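Local coordinates for hemolysins related proteins containing CBS domains (PDB 3HF7), which is of unknown function but belongs to a family of membrane proteins, and binds AMP through the soluble CBS-domain pair that makes up this chain, at residues 13-18 and 33-38; 50-55 and 74-79. One frame throughout, in Å; residues are numbered along the deposited sequence.

Interaction 1: 13-18 and 33-38; sequences EIVGID and SPHGRI. With AMP (adenosine monophosphate), chain B.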
loop_
_atom_site.group_PDB
_atom_site.type_symbol
_atom_site.label_atom_id
_atom_site.label_comp_id
_atom_site.label_asym_id
_atom_site.label_seq_id
_atom_site.Cartn_x
_atom_site.Cartn_y
_atom_site.Cartn_z
ATOM N N GLU A 13 -7.745 8.820 1.318
ATOM C CA GLU A 13 -8.473 7.628 1.705
ATOM C C GLU A 13 -7.570 6.411 1.815
ATOM O O GLU A 13 -8.047 5.282 1.958
ATOM C CB GLU A 13 -9.523 7.327 0.661
ATOM C CG GLU A 13 -10.288 8.519 0.203
ATOM C CD GLU A 13 -11.755 8.221 0.179
ATOM O OE1 GLU A 13 -12.310 7.975 -0.921
ATOM O OE2 GLU A 13 -12.335 8.192 1.286
ATOM N N ILE A 14 -6.266 6.632 1.719
ATOM C CA ILE A 14 -5.307 5.558 1.869
ATOM C C ILE A 14 -5.190 5.217 3.348
ATOM O O ILE A 14 -4.874 6.086 4.167
ATOM C CB ILE A 14 -3.936 5.948 1.287
ATOM C CG1 ILE A 14 -4.073 6.225 -0.212
ATOM C CG2 ILE A 14 -2.942 4.846 1.498
ATOM C CD1 ILE A 14 -2.779 6.518 -0.956
ATOM N N VAL A 15 -5.470 3.960 3.690
ATOM C CA VAL A 15 -5.238 3.447 5.046
ATOM C C VAL A 15 -3.773 3.038 5.224
ATOM O O VAL A 15 -3.231 2.204 4.488
ATOM C CB VAL A 15 -6.143 2.244 5.387
ATOM C CG1 VAL A 15 -5.862 1.764 6.798
ATOM C CG2 VAL A 15 -7.624 2.613 5.241
ATOM N N GLY A 16 -3.135 3.654 6.202
ATOM C CA GLY A 16 -1.768 3.338 6.537
ATOM C C GLY A 16 -1.553 3.664 8.000
ATOM O O GLY A 16 -2.476 4.103 8.694
ATOM N N ILE A 17 -0.337 3.437 8.478
ATOM C CA ILE A 17 -0.013 3.732 9.857
ATOM C C ILE A 17 1.217 4.599 9.919
ATOM O O ILE A 17 2.227 4.355 9.251
ATOM C CB ILE A 17 0.234 2.458 10.718
ATOM C CG1 ILE A 17 -0.885 1.437 10.541
ATOM C CG2 ILE A 17 0.340 2.818 12.192
ATOM C CD1 ILE A 17 -0.483 0.034 11.029
ATOM N N ASP A 18 1.101 5.616 10.755
ATOM C CA ASP A 18 2.225 6.422 11.170
ATOM C C ASP A 18 3.046 5.585 12.122
ATOM O O ASP A 18 2.592 5.238 13.221
ATOM C CB ASP A 18 1.740 7.692 11.870
ATOM C CG ASP A 18 2.810 8.747 11.953
ATOM O OD1 ASP A 18 3.991 8.428 11.668
ATOM O OD2 ASP A 18 2.467 9.906 12.304
ATOM N N SER A 33 -7.012 -3.133 10.786
ATOM C CA SER A 33 -6.837 -2.789 9.372
ATOM C C SER A 33 -8.019 -3.261 8.523
ATOM O O SER A 33 -8.331 -4.452 8.514
ATOM C CB SER A 33 -5.533 -3.387 8.839
ATOM O OG SER A 33 -5.438 -3.245 7.429
ATOM N N PRO A 34 -8.693 -2.330 7.821
ATOM C CA PRO A 34 -9.822 -2.740 6.986
ATOM C C PRO A 34 -9.410 -3.359 5.650
ATOM O O PRO A 34 -10.278 -3.728 4.869
ATOM C CB PRO A 34 -10.583 -1.434 6.761
ATOM C CG PRO A 34 -9.548 -0.380 6.864
ATOM C CD PRO A 34 -8.577 -0.856 7.908
ATOM N N HIS A 35 -8.110 -3.503 5.405
ATOM C CA HIS A 35 -7.601 -4.006 4.119
ATOM C C HIS A 35 -6.438 -4.984 4.252
ATOM O O HIS A 35 -5.807 -5.068 5.303
ATOM C CB HIS A 35 -7.146 -2.832 3.249
ATOM C CG HIS A 35 -8.260 -1.922 2.857
ATOM N ND1 HIS A 35 -9.218 -2.286 1.934
ATOM C CD2 HIS A 35 -8.585 -0.676 3.274
ATOM C CE1 HIS A 35 -10.082 -1.297 1.794
ATOM N NE2 HIS A 35 -9.722 -0.310 2.597
ATOM N N GLY A 36 -6.129 -5.686 3.165
ATOM C CA GLY A 36 -5.065 -6.692 3.158
ATOM C C GLY A 36 -3.644 -6.152 3.195
ATOM O O GLY A 36 -2.752 -6.772 3.787
ATOM N N ARG A 37 -3.420 -5.019 2.533
ATOM C CA ARG A 37 -2.127 -4.337 2.600
ATOM C C ARG A 37 -2.339 -2.927 3.161
ATOM O O ARG A 37 -3.402 -2.343 2.994
ATOM C CB ARG A 37 -1.448 -4.272 1.226
ATOM C CG ARG A 37 -1.729 -5.432 0.278
ATOM C CD ARG A 37 -0.688 -6.529 0.392
ATOM N NE ARG A 37 0.272 -6.614 -0.727
ATOM C CZ ARG A 37 0.264 -7.583 -1.647
ATOM N NH1 ARG A 37 -0.677 -8.515 -1.575
ATOM N NH2 ARG A 37 1.178 -7.623 -2.635
ATOM N N ILE A 38 -1.339 -2.380 3.840
ATOM C CA ILE A 38 -1.438 -1.009 4.356
ATOM C C ILE A 38 -0.088 -0.341 4.377
ATOM O O ILE A 38 0.932 -1.007 4.544
ATOM C CB ILE A 38 -2.011 -0.935 5.774
ATOM C CG1 ILE A 38 -1.297 -1.929 6.686
ATOM C CG2 ILE A 38 -3.524 -1.126 5.751
ATOM C CD1 ILE A 38 -0.767 -1.312 7.916
HETATM P P AMP B . -8.758 -5.544 0.292
HETATM O O1P AMP B . -9.696 -4.801 1.229
HETATM O O2P AMP B . -7.292 -5.484 0.651
HETATM O O3P AMP B . -9.195 -6.925 -0.116
HETATM O "O5'" AMP B . -8.866 -4.736 -1.110
HETATM C "C5'" AMP B . -10.107 -4.206 -1.600
HETATM C "C4'" AMP B . -9.890 -2.885 -2.340
HETATM O "O4'" AMP B . -9.800 -1.798 -1.419
HETATM C "C3'" AMP B . -8.611 -2.841 -3.180
HETATM O "O3'" AMP B . -8.797 -3.249 -4.551
HETATM C "C2'" AMP B . -8.187 -1.391 -3.104
HETATM O "O2'" AMP B . -8.732 -0.650 -4.186
HETATM C "C1'" AMP B . -8.786 -0.862 -1.819
HETATM N N9 AMP B . -7.648 -0.786 -0.864
HETATM C C8 AMP B . -6.784 -1.794 -0.667
HETATM N N7 AMP B . -5.837 -1.461 0.237
HETATM C C5 AMP B . -6.075 -0.211 0.635
HETATM C C6 AMP B . -5.421 0.716 1.573
HETATM N N6 AMP B . -4.321 0.328 2.267
HETATM N N1 AMP B . -5.973 1.945 1.712
HETATM C C2 AMP B . -7.073 2.325 1.019
HETATM N N3 AMP B . -7.706 1.521 0.137
HETATM C C4 AMP B . -7.268 0.249 -0.095
#

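Interaction 2: 50-55 and 74-79; sequences SMLRVR and RAADEI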
loop_
_atom_site.group_PDB
_atom_site.type_symbol
_atom_site.label_atom_id
_atom_site.label_comp_id
_atom_site.label_asym_id
_atom_site.label_seq_id
_atom_site.Cartn_x
_atom_site.Cartn_y
_atom_site.Cartn_z
ATOM N N SER A 50 6.997 1.638 3.400
ATOM C CA SER A 50 6.801 0.294 2.894
ATOM C C SER A 50 5.332 -0.087 2.847
ATOM O O SER A 50 4.468 0.609 3.380
ATOM C CB SER A 50 7.583 -0.689 3.756
ATOM O OG SER A 50 7.362 -0.407 5.124
ATOM N N MET A 51 5.054 -1.197 2.170
ATOM C CA MET A 51 3.704 -1.728 2.088
ATOM C C MET A 51 3.692 -3.037 2.870
ATOM O O MET A 51 4.531 -3.909 2.638
ATOM C CB MET A 51 3.307 -1.930 0.624
ATOM C CG MET A 51 1.871 -2.297 0.416
ATOM S SD MET A 51 0.715 -0.926 0.612
ATOM C CE MET A 51 1.256 0.147 -0.732
ATOM N N LEU A 52 2.770 -3.157 3.821
ATOM C CA LEU A 52 2.800 -4.261 4.778
ATOM C C LEU A 52 1.604 -5.139 4.534
ATOM O O LEU A 52 0.464 -4.649 4.525
ATOM C CB LEU A 52 2.766 -3.708 6.211
ATOM C CG LEU A 52 3.141 -4.501 7.482
ATOM C CD1 LEU A 52 1.919 -4.889 8.301
ATOM C CD2 LEU A 52 4.041 -5.713 7.225
ATOM N N ARG A 53 1.861 -6.429 4.304
ATOM C CA ARG A 53 0.766 -7.370 4.153
ATOM C C ARG A 53 0.289 -7.670 5.538
ATOM O O ARG A 53 1.013 -8.254 6.339
ATOM C CB ARG A 53 1.210 -8.625 3.424
ATOM C CG ARG A 53 1.545 -8.328 1.995
ATOM C CD ARG A 53 2.174 -9.486 1.293
ATOM N NE ARG A 53 3.600 -9.561 1.573
ATOM C CZ ARG A 53 4.155 -10.494 2.346
ATOM N NH1 ARG A 53 3.398 -11.433 2.908
ATOM N NH2 ARG A 53 5.473 -10.491 2.553
ATOM N N VAL A 54 -0.917 -7.210 5.828
ATOM C CA VAL A 54 -1.509 -7.363 7.154
ATOM C C VAL A 54 -1.510 -8.833 7.624
ATOM O O VAL A 54 -1.048 -9.134 8.736
ATOM C CB VAL A 54 -2.938 -6.751 7.180
ATOM C CG1 VAL A 54 -3.537 -6.845 8.539
ATOM C CG2 VAL A 54 -2.876 -5.295 6.788
ATOM N N ARG A 55 -1.998 -9.728 6.756
ATOM C CA ARG A 55 -2.096 -11.164 7.041
ATOM C C ARG A 55 -0.773 -11.729 7.509
ATOM O O ARG A 55 -0.738 -12.594 8.380
ATOM C CB ARG A 55 -2.581 -11.941 5.811
ATOM C CG ARG A 55 -2.203 -13.414 5.827
ATOM C CD ARG A 55 -3.244 -14.270 5.133
ATOM N NE ARG A 55 -2.810 -14.701 3.809
ATOM C CZ ARG A 55 -3.009 -14.010 2.691
ATOM N NH1 ARG A 55 -3.645 -12.818 2.698
ATOM N NH2 ARG A 55 -2.553 -14.523 1.558
ATOM N N ARG A 74 10.530 -5.089 8.917
ATOM C CA ARG A 74 11.297 -5.965 8.048
ATOM C C ARG A 74 10.364 -6.942 7.330
ATOM O O ARG A 74 10.775 -7.609 6.389
ATOM C CB ARG A 74 12.401 -6.668 8.849
ATOM C CG ARG A 74 13.222 -5.659 9.644
ATOM C CD ARG A 74 14.622 -6.128 9.969
ATOM N NE ARG A 74 14.650 -6.998 11.144
ATOM C CZ ARG A 74 14.734 -8.331 11.100
ATOM N NH1 ARG A 74 14.809 -8.973 9.926
ATOM N NH2 ARG A 74 14.751 -9.025 12.244
ATOM N N ALA A 75 9.108 -6.997 7.775
ATOM C CA ALA A 75 8.088 -7.851 7.185
ATOM C C ALA A 75 7.366 -7.151 6.042
ATOM O O ALA A 75 6.760 -7.807 5.190
ATOM C CB ALA A 75 7.096 -8.273 8.242
ATOM N N ALA A 76 7.408 -5.820 6.043
ATOM C CA ALA A 76 6.793 -5.027 4.981
ATOM C C ALA A 76 7.648 -5.093 3.715
ATOM O O ALA A 76 8.843 -5.386 3.786
ATOM C CB ALA A 76 6.600 -3.607 5.432
ATOM N N ASP A 77 7.011 -4.865 2.568
ATOM C CA ASP A 77 7.683 -4.847 1.263
ATOM C C ASP A 77 7.831 -3.428 0.783
ATOM O O ASP A 77 7.009 -2.554 1.095
ATOM C CB ASP A 77 6.862 -5.594 0.229
ATOM C CG ASP A 77 6.397 -6.933 0.727
ATOM O OD1 ASP A 77 7.258 -7.850 0.846
ATOM O OD2 ASP A 77 5.179 -7.069 0.998
ATOM N N GLU A 78 8.862 -3.194 -0.012
ATOM C CA GLU A 78 9.035 -1.879 -0.575
ATOM C C GLU A 78 7.811 -1.514 -1.378
ATOM O O GLU A 78 7.180 -2.368 -1.975
ATOM C CB GLU A 78 10.286 -1.825 -1.425
ATOM C CG GLU A 78 11.416 -1.121 -0.707
ATOM C CD GLU A 78 12.108 -2.002 0.313
ATOM O OE1 GLU A 78 12.053 -1.681 1.520
ATOM O OE2 GLU A 78 12.721 -3.011 -0.085
ATOM N N ILE A 79 7.453 -0.242 -1.356
ATOM C CA ILE A 79 6.317 0.204 -2.126
ATOM C C ILE A 79 6.619 0.123 -3.636
ATOM O O ILE A 79 7.737 0.434 -4.082
ATOM C CB ILE A 79 5.959 1.623 -1.733
ATOM C CG1 ILE A 79 5.644 1.655 -0.238
ATOM C CG2 ILE A 79 4.796 2.128 -2.556
ATOM C CD1 ILE A 79 5.348 3.030 0.305
#

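Interaction 1: 13-18 and 33-38
Val15 and Ile38 pack against each other where strands 16-18 and 37-41 begin, with AMP wedged beside them. The CG1 branch of Val15, anti to its own N (chi1 -180°), lies 3.9 Å from Ile38 CG2 and also reaches Pro34 CD; the other branch, CG2, touches Pro34 CG and comes in the plane of the His35 ring to the edge at CD2. Deeper in, the ends of Ile17 and Ile38 close the apolar side, and both isoleucines are covered by Leu30 of helix 23-31, the helix that links the two strands in a beta-alpha-beta unit. Toward the mouth the packing thins: Pro34 is exposed, and Val15 only partly covered.

The nucleotide supplies the polar links between the segments. Backbone atoms hold adenine at N1 and N6: Val15 N donates to AMP N1 (2.9 Å, 160° at the hydrogen), while AMP N6 gives one hydrogen bond to Val15 O at 3.1 Å and the other to Arg37 O at 2.9 Å. His35 lies over the purine, AMP C4 standing 3.6 Å above the centre of its ring, and its ND1 donates to phosphate oxygen O1P at 2.7 Å. Gly36 N grips O2P at 2.8 Å. Ser33 OG, bonded to His35 O, ties together the turn that carries these donors.

Val15 N needs an acceptor at N1 and the two carbonyls suit a 6-amino group, a pattern consistent with adenine and probably a poor match to the N1-H and 6-oxo group of guanine.

Interaction 2: 50-55 and 74-79
Met51 and Asp77 are joined by a reciprocal pair of backbone hydrogen bonds: Met51 N donates to Asp77 O at 2.6 Å, and Asp77 N returns a bond to Met51 O at 2.7 Å. They form a single antiparallel bridge of the hydrogen-bonded type. A salt bridge lies beside it. Arg53 NE meets Asp77 OD2 at 3.0 Å; OD2 accepts on its syn lone pair, with an N-H...OD2 angle of 157°, and lies slightly out of the guanidinium plane. The guanidinium and carboxylate planes are only 26° apart, although the two side chains cross at about a right angle; a bend at chi3 (-82°) turns the guanidinium so that its NE edge faces the acid.

Around these bonds the packing is largely apolar. Ala76 CB is directed at strand 48-53 and sits against the side chain of Ser50, with Leu52 alongside. Leu52 CD2 extends over the backbone of Ala76, 3.6 Å from Ala76 N, and touches Ala75 CB at 4.1 Å. Farther along, Ile79 lays CG1 against the backbone of Ser50, 3.6 Å from Ser50 C. Met51 and Ile79 both continue onto Leu104 of strand 102-106, in the other sheet, while Ala75 rests on Leu60 of helix 54-61.

Strand 48-53 is an outer strand of its three-stranded sheet within this chain, and the segment leaving helix 69-75 runs past that edge on its way to strand 81-83. The arrangement is consistent with the connection between the two halves of a CBS-domain pair, held to the first sheet as the chain passes to the second.

Interactions 1 and 2 lie in series along the chain, their centres 11 Å apart, and meet through neighbouring strands 37-41 and 48-53 of one sheet. Probable backbone hydrogen bonds join them: Ile38 O to Leu52 N at 2.9 Å and Gly36 O to Val54 N at 2.8 Å. Arg37 CD also packs on Arg53 CG at 3.3 Å, so the arginine held by Asp77 borders a residue of the AMP site. Segments 13-18 and 33-38 touch the nucleotide directly, whereas the side chain of Met51 is about 5 Å from AMP. Thr117 and Asp120 add further hydrogen bonds to AMP.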